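Local coordinates for protein ATP-dependent DNA helicase uvsW (Enterobacteria phage T4, PDB 1RIF) that unwinds duplex DNA with 3'-5' polarity at the cost of ATP hydrolysis, drives branch migration of Holliday junctions and probably regresses stalled replication forks, at residues 222-227 with 248-253; 25-30 with 50-55; 144-149 with 180-185. The protein carries 1 engineered substitution. All coordinates share one frame; numbering follows the deposited sequence.

Contact 1 (222-227 with 248-253)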
loop_
_atom_site.group_PDB
_atom_site.type_symbol
_atom_site.label_atom_id
_atom_site.label_comp_id
_atom_site.label_asym_id
_atom_site.label_seq_id
_atom_site.Cartn_x
_atom_site.Cartn_y
_atom_site.Cartn_z
ATOM N N TRP A 222 14.565 -6.630 4.192
ATOM C CA TRP A 222 14.468 -6.614 2.736
ATOM C C TRP A 222 13.509 -5.533 2.233
ATOM O O TRP A 222 13.684 -4.995 1.134
ATOM C CB TRP A 222 13.995 -7.977 2.230
ATOM C CG TRP A 222 13.870 -8.081 0.730
ATOM C CD1 TRP A 222 14.885 -8.260 -0.164
ATOM C CD2 TRP A 222 12.654 -8.061 -0.042
ATOM N NE1 TRP A 222 14.379 -8.366 -1.442
ATOM C CE2 TRP A 222 13.014 -8.249 -1.395
ATOM C CE3 TRP A 222 11.297 -7.909 0.281
ATOM C CZ2 TRP A 222 12.064 -8.291 -2.429
ATOM C CZ3 TRP A 222 10.350 -7.952 -0.753
ATOM C CH2 TRP A 222 10.743 -8.142 -2.086
ATOM N N PHE A 223 12.501 -5.211 3.041
ATOM C CA PHE A 223 11.501 -4.218 2.661
ATOM C C PHE A 223 11.924 -2.759 2.807
ATOM O O PHE A 223 11.214 -1.865 2.348
ATOM C CB PHE A 223 10.207 -4.448 3.453
ATOM C CG PHE A 223 9.572 -5.789 3.198
ATOM C CD1 PHE A 223 9.999 -6.923 3.890
ATOM C CD2 PHE A 223 8.578 -5.927 2.235
ATOM C CE1 PHE A 223 9.446 -8.175 3.625
ATOM C CE2 PHE A 223 8.017 -7.180 1.961
ATOM C CZ PHE A 223 8.452 -8.306 2.657
ATOM N N SER A 224 13.073 -2.507 3.431
ATOM C CA SER A 224 13.535 -1.127 3.629
ATOM C C SER A 224 13.911 -0.429 2.321
ATOM O O SER A 224 13.884 0.796 2.234
ATOM C CB SER A 224 14.736 -1.101 4.578
ATOM O OG SER A 224 14.409 -1.687 5.827
ATOM N N GLN A 225 14.249 -1.220 1.308
ATOM C CA GLN A 225 14.653 -0.699 0.005
ATOM C C GLN A 225 13.528 -0.139 -0.849
ATOM O O GLN A 225 13.795 0.494 -1.865
ATOM C CB GLN A 225 15.363 -1.789 -0.793
ATOM C CG GLN A 225 14.545 -3.055 -0.974
ATOM C CD GLN A 225 15.331 -4.152 -1.664
ATOM O OE1 GLN A 225 15.128 -5.341 -1.404
ATOM N NE2 GLN A 225 16.228 -3.759 -2.560
ATOM N N PHE A 226 12.279 -0.348 -0.444
ATOM C CA PHE A 226 11.163 0.133 -1.248
ATOM C C PHE A 226 10.582 1.487 -0.881
ATOM O O PHE A 226 10.321 1.766 0.288
ATOM C CB PHE A 226 10.057 -0.923 -1.272
ATOM C CG PHE A 226 10.503 -2.228 -1.858
ATOM C CD1 PHE A 226 10.836 -3.303 -1.033
ATOM C CD2 PHE A 226 10.666 -2.365 -3.234
ATOM C CE1 PHE A 226 11.329 -4.489 -1.573
ATOM C CE2 PHE A 226 11.161 -3.549 -3.785
ATOM C CZ PHE A 226 11.494 -4.613 -2.953
ATOM N N GLY A 227 10.402 2.331 -1.898
ATOM C CA GLY A 227 9.831 3.648 -1.688
ATOM C C GLY A 227 8.363 3.659 -2.088
ATOM O O GLY A 227 7.580 4.504 -1.645
ATOM N N GLY A 248 8.016 -3.831 7.911
ATOM C CA GLY A 248 9.221 -3.848 7.097
ATOM C C GLY A 248 9.302 -2.717 6.084
ATOM O O GLY A 248 10.396 -2.296 5.704
ATOM N N LEU A 249 8.151 -2.229 5.637
ATOM C CA LEU A 249 8.105 -1.142 4.659
ATOM C C LEU A 249 8.153 0.192 5.395
ATOM O O LEU A 249 7.215 0.988 5.325
ATOM C CB LEU A 249 6.813 -1.233 3.840
ATOM C CG LEU A 249 6.652 -2.456 2.937
ATOM C CD1 LEU A 249 5.192 -2.617 2.548
ATOM C CD2 LEU A 249 7.535 -2.304 1.704
ATOM N N ASN A 250 9.254 0.438 6.096
ATOM C CA ASN A 250 9.382 1.662 6.873
ATOM C C ASN A 250 9.763 2.882 6.046
ATOM O O ASN A 250 9.651 4.003 6.517
ATOM C CB ASN A 250 10.387 1.448 8.012
ATOM C CG ASN A 250 11.787 1.183 7.512
ATOM O OD1 ASN A 250 11.996 0.354 6.626
ATOM N ND2 ASN A 250 12.761 1.884 8.084
ATOM N N ASN A 251 10.209 2.655 4.814
ATOM C CA ASN A 251 10.585 3.745 3.916
ATOM C C ASN A 251 9.608 3.870 2.750
ATOM O O ASN A 251 9.838 4.666 1.839
ATOM C CB ASN A 251 11.984 3.515 3.332
ATOM C CG ASN A 251 13.068 3.555 4.381
ATOM O OD1 ASN A 251 13.109 4.466 5.209
ATOM N ND2 ASN A 251 13.962 2.574 4.349
ATOM N N CYS A 252 8.528 3.088 2.790
ATOM C CA CYS A 252 7.531 3.065 1.719
ATOM C C CYS A 252 6.525 4.209 1.751
ATOM O O CYS A 252 5.382 4.052 2.180
ATOM C CB CYS A 252 6.787 1.730 1.726
ATOM S SG CYS A 252 6.226 1.224 0.089
ATOM N N MET A 253 6.974 5.350 1.240
ATOM C CA MET A 253 6.203 6.573 1.181
ATOM C C MET A 253 4.922 6.408 0.356
ATOM O O MET A 253 3.875 6.960 0.705
ATOM C CB MET A 253 7.094 7.661 0.583
ATOM C CG MET A 253 6.631 9.083 0.796
ATOM S SD MET A 253 7.545 10.204 -0.302
ATOM C CE MET A 253 9.186 9.377 -0.381
HETATM O O HOH W 1 10.233 0.448 3.033
#
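Ser-224 and Asn-251 make a clear direct hydrogen bond between residues 222-227 and 248-253, and illustrate how a side-chain amide can reach a backbone carbonyl and tie one loop to another. ND2 of Asn-251 donates to O of Ser-224 over 2.8 Å, nearly straight at 170°, with the acceptor in the plane of the amide. Asn-251 reaches it by setting CG beside its own backbone N and opposite the carbonyl carbon (chi1 -65°).

A bridging water adds three further bonds. It donates to O of Phe-223 at 2.6 Å and to O of Phe-226 at 3.0 Å, and it accepts from N of Asn-251 at 2.8 Å, so two carbonyls of one segment and an amide of the other share one mediator. Beside it, CA of Cys-252 makes a C-H contact of 3.4 Å to O of Phe-226.

The apolar part turns on Leu-249. Its CD2 comes to the edge of the Phe-223 ring, 3.8 Å from CD2 of that ring, and the same methyl lies 4.1 Å from CB of Phe-226. Trp-222 takes a face of the Phe-223 ring, holding CE3 over its centre.

Gly-227 lies where the chain turns a corner near the start of strand 226-232; its backbone bonds to Lys-159 and Phe-254 place the contact between strands 159-163 and 254-258. The Phe-226 side chain packs against Leu-161 and Val-208, while the backbone of Asn-250 reaches Phe-10, in the turn between strands 3-8 and 12-16.

Contact 2 (25-30 with 50-55)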
loop_
_atom_site.group_PDB
_atom_site.type_symbol
_atom_site.label_atom_id
_atom_site.label_comp_id
_atom_site.label_asym_id
_atom_site.label_seq_id
_atom_site.Cartn_x
_atom_site.Cartn_y
_atom_site.Cartn_z
ATOM N N LEU A 25 -8.291 3.772 22.715
ATOM C CA LEU A 25 -7.774 3.738 21.348
ATOM C C LEU A 25 -7.452 2.316 20.905
ATOM O O LEU A 25 -7.634 1.956 19.739
ATOM C CB LEU A 25 -6.505 4.582 21.250
ATOM C CG LEU A 25 -6.663 6.096 21.125
ATOM C CD1 LEU A 25 -5.328 6.769 21.397
ATOM C CD2 LEU A 25 -7.171 6.439 19.735
ATOM N N ARG A 26 -6.964 1.518 21.848
ATOM C CA ARG A 26 -6.592 0.131 21.586
ATOM C C ARG A 26 -7.807 -0.727 21.270
ATOM O O ARG A 26 -7.717 -1.669 20.485
ATOM C CB ARG A 26 -5.836 -0.435 22.795
ATOM C CG ARG A 26 -5.440 -1.888 22.665
ATOM C CD ARG A 26 -4.591 -2.339 23.839
ATOM N NE ARG A 26 -4.366 -3.781 23.791
ATOM C CZ ARG A 26 -5.242 -4.698 24.199
ATOM N NH1 ARG A 26 -6.414 -4.326 24.701
ATOM N NH2 ARG A 26 -4.952 -5.993 24.086
ATOM N N ASP A 27 -8.940 -0.406 21.889
ATOM C CA ASP A 27 -10.177 -1.141 21.645
ATOM C C ASP A 27 -10.812 -0.617 20.368
ATOM O O ASP A 27 -11.400 -1.374 19.593
ATOM C CB ASP A 27 -11.164 -0.975 22.809
ATOM C CG ASP A 27 -10.688 -1.660 24.080
ATOM O OD1 ASP A 27 -9.850 -2.587 23.978
ATOM O OD2 ASP A 27 -11.160 -1.283 25.179
ATOM N N PHE A 28 -10.681 0.687 20.160
ATOM C CA PHE A 28 -11.229 1.351 18.982
ATOM C C PHE A 28 -10.624 0.744 17.713
ATOM O O PHE A 28 -11.346 0.351 16.802
ATOM C CB PHE A 28 -10.927 2.859 19.052
ATOM C CG PHE A 28 -11.470 3.653 17.886
ATOM C CD1 PHE A 28 -12.839 3.823 17.714
ATOM C CD2 PHE A 28 -10.607 4.223 16.953
ATOM C CE1 PHE A 28 -13.344 4.550 16.630
ATOM C CE2 PHE A 28 -11.103 4.954 15.862
ATOM C CZ PHE A 28 -12.473 5.115 15.704
ATOM N N PHE A 29 -9.299 0.651 17.673
ATOM C CA PHE A 29 -8.608 0.104 16.513
ATOM C C PHE A 29 -8.378 -1.405 16.579
ATOM O O PHE A 29 -7.276 -1.887 16.342
ATOM C CB PHE A 29 -7.275 0.829 16.312
ATOM C CG PHE A 29 -7.431 2.239 15.822
ATOM C CD1 PHE A 29 -7.168 3.321 16.665
ATOM C CD2 PHE A 29 -7.867 2.489 14.516
ATOM C CE1 PHE A 29 -7.338 4.639 16.209
ATOM C CE2 PHE A 29 -8.041 3.798 14.051
ATOM C CZ PHE A 29 -7.776 4.874 14.895
ATOM N N SER A 30 -9.429 -2.147 16.897
ATOM C CA SER A 30 -9.341 -3.597 16.972
ATOM C C SER A 30 -10.587 -4.187 16.331
ATOM O O SER A 30 -11.584 -3.493 16.115
ATOM C CB SER A 30 -9.271 -4.072 18.422
ATOM O OG SER A 30 -10.575 -4.176 18.975
ATOM N N ARG A 50 -9.193 -11.018 19.322
ATOM C CA ARG A 50 -9.277 -9.745 18.617
ATOM C C ARG A 50 -7.938 -9.289 18.074
ATOM O O ARG A 50 -6.899 -9.465 18.707
ATOM C CB ARG A 50 -9.840 -8.649 19.538
ATOM C CG ARG A 50 -11.245 -8.939 20.066
ATOM C CD ARG A 50 -11.820 -7.730 20.760
ATOM N NE ARG A 50 -12.047 -6.624 19.829
ATOM C CZ ARG A 50 -13.139 -6.477 19.083
ATOM N NH1 ARG A 50 -14.122 -7.364 19.150
ATOM N NH2 ARG A 50 -13.248 -5.436 18.267
ATOM N N ILE A 51 -7.980 -8.696 16.888
ATOM C CA ILE A 51 -6.787 -8.184 16.243
ATOM C C ILE A 51 -6.669 -6.714 16.606
ATOM O O ILE A 51 -7.592 -5.937 16.400
ATOM C CB ILE A 51 -6.875 -8.393 14.717
ATOM C CG1 ILE A 51 -6.679 -9.885 14.419
ATOM C CG2 ILE A 51 -5.828 -7.546 13.992
ATOM C CD1 ILE A 51 -7.045 -10.287 13.025
ATOM N N ARG A 52 -5.530 -6.359 17.184
ATOM C CA ARG A 52 -5.245 -4.995 17.623
ATOM C C ARG A 52 -4.288 -4.295 16.642
ATOM O O ARG A 52 -3.112 -4.654 16.541
ATOM C CB ARG A 52 -4.613 -5.032 19.032
ATOM C CG ARG A 52 -5.567 -4.906 20.241
ATOM C CD ARG A 52 -6.740 -5.849 20.178
ATOM N NE ARG A 52 -7.365 -6.139 21.475
ATOM C CZ ARG A 52 -8.071 -5.289 22.230
ATOM N NH1 ARG A 52 -8.277 -4.029 21.868
ATOM N NH2 ARG A 52 -8.620 -5.727 23.354
ATOM N N LEU A 53 -4.787 -3.306 15.908
ATOM C CA LEU A 53 -3.931 -2.579 14.972
ATOM C C LEU A 53 -3.071 -1.554 15.731
ATOM O O LEU A 53 -2.055 -1.093 15.229
ATOM C CB LEU A 53 -4.781 -1.899 13.881
ATOM C CG LEU A 53 -5.502 -2.895 12.962
ATOM C CD1 LEU A 53 -6.413 -2.191 11.976
ATOM C CD2 LEU A 53 -4.453 -3.707 12.221
ATOM N N LEU A 54 -3.487 -1.206 16.946
ATOM C CA LEU A 54 -2.729 -0.277 17.784
ATOM C C LEU A 54 -2.019 -1.156 18.827
ATOM O O LEU A 54 -2.659 -1.669 19.739
ATOM C CB LEU A 54 -3.680 0.695 18.495
ATOM C CG LEU A 54 -3.141 2.042 18.983
ATOM C CD1 LEU A 54 -3.774 2.357 20.321
ATOM C CD2 LEU A 54 -1.620 2.021 19.102
ATOM N N ASP A 55 -0.710 -1.345 18.690
ATOM C CA ASP A 55 0.013 -2.187 19.632
ATOM C C ASP A 55 0.357 -1.441 20.926
ATOM O O ASP A 55 0.026 -0.267 21.091
ATOM C CB ASP A 55 1.287 -2.751 18.977
ATOM C CG ASP A 55 2.340 -1.683 18.695
ATOM O OD1 ASP A 55 2.092 -0.500 18.995
ATOM O OD2 ASP A 55 3.425 -2.027 18.174
HETATM O O HOH W 2 -2.479 -3.877 21.582
HETATM O O HOH W 3 -5.704 -2.127 18.815
HETATM O O HOH W 4 -10.107 -4.874 25.230
#
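Ser-30 and Arg-52 form an antiparallel, non-hydrogen-bonded pair with CA atoms 4.4 Å apart, and just beyond it N of Leu-53 donates to O of Phe-29 over 2.9 Å.

Arg-52 shares a face of this small ribbon with Ser-30, and a bend in its chain at chi2 (50°) turns its guanidinium back over the last helical turn. There NH1 forms a salt bridge with OD1 of Asp-27, 3.0 Å long and fairly straight at 165°; the oxygen lies in the guanidinium plane and uses its anti lone pair. The same NH1 makes a weak, bent bond to O of Arg-26. The Arg-26 side chain, extended from CG to NE, crosses that of Arg-52 at about a right angle. Its guanidinium covers a face of the other, the planes 38° apart, and NH1 of Arg-26 comes within 2.9 Å of NH2 of Arg-52. These two donors do not bond to each other; the carboxylate of Asp-27 beside them is likely to balance part of the paired positive charge.

Ser-30 is gripped differently. Arg-50 approaches side-on, NE and NH2 each donating in plane to OG at 3.0 Å, while OG itself donates to O of Asp-27. Farther back along the helix, CD1 of Leu-54 packs 3.6 Å from CB of Leu-25, and a water links NE of Arg-26 to O of Leu-54.

The arrangement is a helix C-terminus whose last carbonyls are met by side-chain donors before the chain enters a two-stranded antiparallel ribbon, 30-32 with 50-52. It belongs to the N-terminal domain of UvsW, and Phe-29 and Leu-53 carry its apolar side onto Met-270 of helix 269-276.

Contact 3 (144-149 with 180-185); sequences IQALLA and YRLFSH
Helix 141-155 begins within the predicted ATP-binding segment, residues 135-142, as the P-loop helix does in RecA-like helicase cores, and the contact seats one flank of it against the turn that leaves helix 167-180. Ala-146 is the centre of the interface. Its CB fits between the side chains of Tyr-180 and Leu-182, 3.9 Å from CD1 of Tyr-180 and 3.8 Å from CD1 of Leu-182. That same Leu-182 methyl also meets CD2 of Leu-147, at 3.9 Å; the Leu-147 CB starts away from the turn, and the branch bends back to reach it.

One helical turn along from Ala-146, Phe-183 presents its ring edge to the helix. CZ lies 3.6 Å from CB of Ala-149, and CE1 lies 3.6 Å from O of Ala-146, which sits near the ring plane. With CG opposite the carbonyl carbon (chi1 -63°), the ring is directed at the helix backbone, where the small alanine side chains let it come close. Phe-177 of helix 167-180 adds a second ring beside Phe-183 and also touches both alanines.

Polar groups find partners just beyond the two segments: the Tyr-180 hydroxyl is hydrogen-bonded to OG of Ser-142, in the predicted nucleotide-binding segment, which carries the engineered substitution, and the backbone O of Leu-182 takes a bond from Arg-150. Between the segments themselves, buried methyls and ring carbons dominate, so the contact rests on dispersion and the exclusion of water, with a ring C-H edge turned toward a carbonyl oxygen as a mildly polar element.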
loop_
_atom_site.group_PDB
_atom_site.type_symbol
_atom_site.label_atom_id
_atom_site.label_comp_id
_atom_site.label_asym_id
_atom_site.label_seq_id
_atom_site.Cartn_x
_atom_site.Cartn_y
_atom_site.Cartn_z
ATOM N N ILE A 144 -2.191 2.044 -14.971
ATOM C CA ILE A 144 -2.249 2.909 -13.794
ATOM C C ILE A 144 -1.033 2.598 -12.937
ATOM O O ILE A 144 -0.351 3.497 -12.461
ATOM C CB ILE A 144 -3.533 2.661 -12.967
ATOM C CG1 ILE A 144 -4.753 3.160 -13.751
ATOM C CG2 ILE A 144 -3.416 3.356 -11.613
ATOM C CD1 ILE A 144 -6.078 3.063 -13.001
ATOM N N GLN A 145 -0.765 1.311 -12.756
ATOM C CA GLN A 145 0.381 0.867 -11.975
ATOM C C GLN A 145 1.705 1.263 -12.646
ATOM O O GLN A 145 2.652 1.676 -11.974
ATOM C CB GLN A 145 0.296 -0.649 -11.768
ATOM C CG GLN A 145 -0.743 -1.041 -10.726
ATOM C CD GLN A 145 -0.996 -2.535 -10.668
ATOM O OE1 GLN A 145 -1.658 -3.091 -11.541
ATOM N NE2 GLN A 145 -0.463 -3.194 -9.646
ATOM N N ALA A 146 1.765 1.147 -13.971
ATOM C CA ALA A 146 2.969 1.517 -14.727
ATOM C C ALA A 146 3.251 3.013 -14.595
ATOM O O ALA A 146 4.396 3.419 -14.421
ATOM C CB ALA A 146 2.803 1.157 -16.204
ATOM N N LEU A 147 2.208 3.832 -14.676
ATOM C CA LEU A 147 2.382 5.279 -14.562
ATOM C C LEU A 147 2.848 5.677 -13.163
ATOM O O LEU A 147 3.709 6.541 -13.005
ATOM C CB LEU A 147 1.079 5.997 -14.928
ATOM C CG LEU A 147 0.786 5.906 -16.426
ATOM C CD1 LEU A 147 -0.545 6.556 -16.765
ATOM C CD2 LEU A 147 1.916 6.597 -17.168
ATOM N N LEU A 148 2.272 5.037 -12.151
ATOM C CA LEU A 148 2.641 5.288 -10.767
ATOM C C LEU A 148 4.116 4.924 -10.535
ATOM O O LEU A 148 4.846 5.684 -9.902
ATOM C CB LEU A 148 1.737 4.467 -9.838
ATOM C CG LEU A 148 0.327 5.015 -9.644
ATOM C CD1 LEU A 148 -0.534 3.928 -9.033
ATOM C CD2 LEU A 148 0.360 6.252 -8.760
ATOM N N ALA A 149 4.553 3.774 -11.051
ATOM C CA ALA A 149 5.948 3.347 -10.902
ATOM C C ALA A 149 6.911 4.257 -11.695
ATOM O O ALA A 149 7.988 4.599 -11.206
ATOM C CB ALA A 149 6.102 1.888 -11.336
ATOM N N TYR A 180 4.285 -1.124 -22.843
ATOM C CA TYR A 180 3.951 0.303 -22.787
ATOM C C TYR A 180 5.167 1.136 -23.191
ATOM O O TYR A 180 5.042 2.253 -23.719
ATOM C CB TYR A 180 3.545 0.695 -21.364
ATOM C CG TYR A 180 2.233 0.116 -20.913
ATOM C CD1 TYR A 180 2.102 -0.441 -19.643
ATOM C CD2 TYR A 180 1.112 0.139 -21.749
ATOM C CE1 TYR A 180 0.895 -0.963 -19.214
ATOM C CE2 TYR A 180 -0.104 -0.379 -21.325
ATOM C CZ TYR A 180 -0.199 -0.929 -20.057
ATOM O OH TYR A 180 -1.393 -1.447 -19.624
ATOM N N ARG A 181 6.335 0.562 -22.908
ATOM C CA ARG A 181 7.636 1.153 -23.177
ATOM C C ARG A 181 8.030 2.167 -22.120
ATOM O O ARG A 181 8.845 3.055 -22.372
ATOM C CB ARG A 181 7.680 1.785 -24.565
ATOM C CG ARG A 181 7.421 0.787 -25.673
ATOM C CD ARG A 181 7.772 1.357 -27.025
ATOM N NE ARG A 181 7.141 0.594 -28.093
ATOM C CZ ARG A 181 7.376 0.790 -29.383
ATOM N NH1 ARG A 181 8.237 1.726 -29.756
ATOM N NH2 ARG A 181 6.748 0.058 -30.296
ATOM N N LEU A 182 7.445 2.027 -20.934
ATOM C CA LEU A 182 7.773 2.906 -19.816
ATOM C C LEU A 182 8.945 2.283 -19.044
ATOM O O LEU A 182 9.631 2.961 -18.278
ATOM C CB LEU A 182 6.555 3.080 -18.898
ATOM C CG LEU A 182 5.355 3.803 -19.519
ATOM C CD1 LEU A 182 4.153 3.713 -18.594
ATOM C CD2 LEU A 182 5.720 5.253 -19.795
ATOM N N PHE A 183 9.168 0.990 -19.274
ATOM C CA PHE A 183 10.246 0.243 -18.630
ATOM C C PHE A 183 10.838 -0.776 -19.594
ATOM O O PHE A 183 10.215 -1.132 -20.594
ATOM C CB PHE A 183 9.731 -0.535 -17.398
ATOM C CG PHE A 183 9.204 0.330 -16.294
ATOM C CD1 PHE A 183 7.912 0.845 -16.349
ATOM C CD2 PHE A 183 10.010 0.650 -15.201
ATOM C CE1 PHE A 183 7.427 1.669 -15.330
ATOM C CE2 PHE A 183 9.535 1.473 -14.177
ATOM C CZ PHE A 183 8.237 1.982 -14.247
ATOM N N SER A 184 12.042 -1.246 -19.277
ATOM C CA SER A 184 12.718 -2.280 -20.061
ATOM C C SER A 184 12.827 -3.483 -19.112
ATOM O O SER A 184 12.723 -3.314 -17.893
ATOM C CB SER A 184 14.112 -1.819 -20.481
ATOM O OG SER A 184 14.958 -1.673 -19.359
ATOM N N HIS A 185 13.027 -4.689 -19.646
ATOM C CA HIS A 185 13.118 -5.868 -18.778
ATOM C C HIS A 185 14.260 -5.858 -17.778
ATOM O O HIS A 185 14.103 -6.338 -16.649
ATOM C CB HIS A 185 13.166 -7.153 -19.603
ATOM C CG HIS A 185 11.808 -7.690 -19.929
ATOM N ND1 HIS A 185 11.274 -7.652 -21.200
ATOM C CD2 HIS A 185 10.846 -8.212 -19.131
ATOM C CE1 HIS A 185 10.041 -8.125 -21.170
ATOM N NE2 HIS A 185 9.757 -8.471 -19.926
#

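In the fold
This chain holds the N-terminal domain and the ATP-binding core; the rest of the helicase is not in the construct. Contacts 1 and 3 both belong to the core, with centres about 20 Å apart and nearest atoms about 9 Å apart. Contact 3 adjoins the predicted ATP-binding segment, whereas contact 1 lies at the start of strand 226-232, whose other end runs into the predicted DEAH box. Contact 2 is part of the N-terminal domain, its centre about 24 Å from that of contact 1; contacts 2 and 3, centres about 37 Å apart, lie on opposite sides of the chain's centre. Phe-10 near contact 1 and Met-270 near contact 2 mark places where the two regions meet.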